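Local structure of dihydrodipicolinate synthase (Aquifex aeolicus, 2EHH) at residues 4-9 and 201-206. The protein probably catalyses the condensation of pyruvate with aspartate beta-semialdehyde to 4-hydroxy-tetrahydrodipicolinate, a step of lysine biosynthesis. Numbering follows the deposited sequence.
Sequences GSIVAL and GVISVA
Gly201 meets Gly4 where strands 4-8 and 201-204, the first and last of an eight-stranded TIM barrel, run parallel (16° between their axes) and close the sheet. Gly201 CA makes a CA-H...O contact of 3.3 Å with Gly4 O. Val202 opens the hydrogen bonding: its N donates to Gly4 O at 3.0 Å, while its O accepts from Ile6 N. The side chain of Ile203 faces the barrel interior, about 4 Å from that of Lys161, the predicted Schiff-base lysine, and Ile203 is itself a predicted pyruvate-binding residue. Ile203 CG1, anti to the carbonyl carbon (chi1 -72°), touches Ile6 CG2 at 4.0 Å, and the two side chains cross obliquely, while Ile203 CG2 reaches Ala8 CB at 4.2 Å. Ala8 in turn lies beside Thr44, another predicted pyruvate-binding residue. Ser204 turns to the outer face with Val202, where its OG, anti to the backbone N, is hydrogen-bonded to Asp188 OD1 and to the backbone N of Asn207. Its backbone supplies the last two rungs: Ser204 N donates to Ile6 O at 2.7 Å, and Ala8 N reaches Ser204 O at 2.8 Å and nearly straight (174° at the hydrogen).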
ATOM      1  N   GLY A   4      23.386   8.594  20.060  1.00 22.41           N
ATOM      2  CA  GLY A   4      24.004   7.323  20.387  1.00 20.28           C
ATOM      3  C   GLY A   4      23.139   6.081  20.377  1.00 20.92           C
ATOM      4  O   GLY A   4      22.196   5.957  19.595  1.00 19.13           O
ATOM      5  N   SER A   5      23.485   5.156  21.267  1.00 20.16           N
ATOM      6  CA  SER A   5      22.785   3.888  21.398  1.00 19.33           C
ATOM      7  C   SER A   5      21.768   3.947  22.535  1.00 18.52           C
ATOM      8  O   SER A   5      22.139   3.973  23.711  1.00 18.11           O
ATOM      9  CB  SER A   5      23.804   2.774  21.656  1.00 19.25           C
ATOM     10  OG  SER A   5      23.170   1.514  21.753  1.00 21.33           O
ATOM     11  N   ILE A   6      20.489   3.974  22.167  1.00 17.10           N
ATOM     12  CA  ILE A   6      19.381   4.033  23.118  1.00 16.68           C
ATOM     13  C   ILE A   6      18.585   2.735  23.013  1.00 17.31           C
ATOM     14  O   ILE A   6      18.214   2.313  21.919  1.00 16.89           O
ATOM     15  CB  ILE A   6      18.445   5.220  22.799  1.00 15.85           C
ATOM     16  CG1 ILE A   6      19.242   6.524  22.822  1.00 15.76           C
ATOM     17  CG2 ILE A   6      17.288   5.273  23.799  1.00 14.24           C
ATOM     18  CD1 ILE A   6      18.427   7.753  22.449  1.00 16.13           C
ATOM     19  N   VAL A   7      18.318   2.098  24.146  1.00 15.76           N
ATOM     20  CA  VAL A   7      17.576   0.847  24.120  1.00 14.54           C
ATOM     21  C   VAL A   7      16.099   1.010  24.478  1.00 15.14           C
ATOM     22  O   VAL A   7      15.758   1.646  25.472  1.00 14.52           O
ATOM     23  CB  VAL A   7      18.211  -0.196  25.083  1.00 15.04           C
ATOM     24  CG1 VAL A   7      18.192   0.332  26.515  1.00 14.34           C
ATOM     25  CG2 VAL A   7      17.455  -1.519  24.997  1.00 13.27           C
ATOM     26  N   ALA A   8      15.226   0.458  23.639  1.00 14.64           N
ATOM     27  CA  ALA A   8      13.790   0.484  23.906  1.00 16.15           C
ATOM     28  C   ALA A   8      13.674  -0.739  24.813  1.00 15.18           C
ATOM     29  O   ALA A   8      13.585  -1.877  24.351  1.00 14.97           O
ATOM     30  CB  ALA A   8      12.996   0.287  22.607  1.00 16.10           C
ATOM     31  N   LEU A   9      13.724  -0.494  26.115  1.00 16.83           N
ATOM     32  CA  LEU A   9      13.704  -1.570  27.094  1.00 15.60           C
ATOM     33  C   LEU A   9      12.387  -2.319  27.249  1.00 16.09           C
ATOM     34  O   LEU A   9      11.315  -1.717  27.304  1.00 14.62           O
ATOM     35  CB  LEU A   9      14.127  -1.013  28.454  1.00 17.03           C
ATOM     36  CG  LEU A   9      14.756  -2.003  29.430  1.00 16.25           C
ATOM     37  CD1 LEU A   9      16.135  -2.392  28.927  1.00 16.34           C
ATOM     38  CD2 LEU A   9      14.866  -1.364  30.812  1.00 20.09           C
ATOM     39  N   GLY A 201      21.609   8.725  15.980  1.00 16.93           N
ATOM     40  CA  GLY A 201      21.621   7.516  16.776  1.00 16.96           C
ATOM     41  C   GLY A 201      20.416   6.645  16.491  1.00 17.12           C
ATOM     42  O   GLY A 201      19.761   6.795  15.459  1.00 15.93           O
ATOM     43  N   VAL A 202      20.118   5.738  17.417  1.00 16.05           N
ATOM     44  CA  VAL A 202      18.991   4.832  17.259  1.00 15.33           C
ATOM     45  C   VAL A 202      18.325   4.479  18.583  1.00 16.26           C
ATOM     46  O   VAL A 202      18.986   4.392  19.622  1.00 16.27           O
ATOM     47  CB  VAL A 202      19.443   3.501  16.594  1.00 16.66           C
ATOM     48  CG1 VAL A 202      20.532   2.835  17.436  1.00 16.47           C
ATOM     49  CG2 VAL A 202      18.256   2.553  16.446  1.00 12.77           C
ATOM     50  N   ILE A 203      17.004   4.321  18.553  1.00 13.57           N
ATOM     51  CA  ILE A 203      16.275   3.870  19.731  1.00 13.09           C
ATOM     52  C   ILE A 203      16.016   2.451  19.246  1.00 14.75           C
ATOM     53  O   ILE A 203      15.097   2.192  18.465  1.00 12.72           O
ATOM     54  CB  ILE A 203      14.983   4.669  19.965  1.00 13.63           C
ATOM     55  CG1 ILE A 203      15.353   6.081  20.444  1.00 13.74           C
ATOM     56  CG2 ILE A 203      14.128   3.979  21.022  1.00 14.53           C
ATOM     57  CD1 ILE A 203      14.175   6.977  20.782  1.00 14.27           C
ATOM     58  N   SER A 204      16.898   1.563  19.695  1.00 15.92           N
ATOM     59  CA  SER A 204      16.966   0.159  19.307  1.00 14.94           C
ATOM     60  C   SER A 204      16.247  -0.925  20.101  1.00 16.83           C
ATOM     61  O   SER A 204      15.987  -0.789  21.298  1.00 17.25           O
ATOM     62  CB  SER A 204      18.458  -0.209  19.212  1.00 15.84           C
ATOM     63  OG  SER A 204      18.679  -1.606  19.142  1.00 12.84           O
ATOM     64  N   VAL A 205      15.936  -2.011  19.394  1.00 16.05           N
ATOM     65  CA  VAL A 205      15.313  -3.192  19.973  1.00 15.23           C
ATOM     66  C   VAL A 205      16.451  -4.194  20.187  1.00 16.01           C
ATOM     67  O   VAL A 205      16.555  -4.821  21.242  1.00 15.15           O
ATOM     68  CB  VAL A 205      14.262  -3.814  19.009  1.00 15.78           C
ATOM     69  CG1 VAL A 205      13.892  -5.218  19.461  1.00 14.47           C
ATOM     70  CG2 VAL A 205      13.013  -2.940  18.970  1.00 13.09           C
ATOM     71  N   ALA A 206      17.312  -4.323  19.177  1.00 14.47           N
ATOM     72  CA  ALA A 206      18.445  -5.247  19.224  1.00 15.36           C
ATOM     73  C   ALA A 206      19.369  -4.958  20.403  1.00 16.87           C
ATOM     74  O   ALA A 206      20.082  -5.843  20.874  1.00 15.87           O
ATOM     75  CB  ALA A 206      19.233  -5.179  17.918  1.00 12.12           C
TER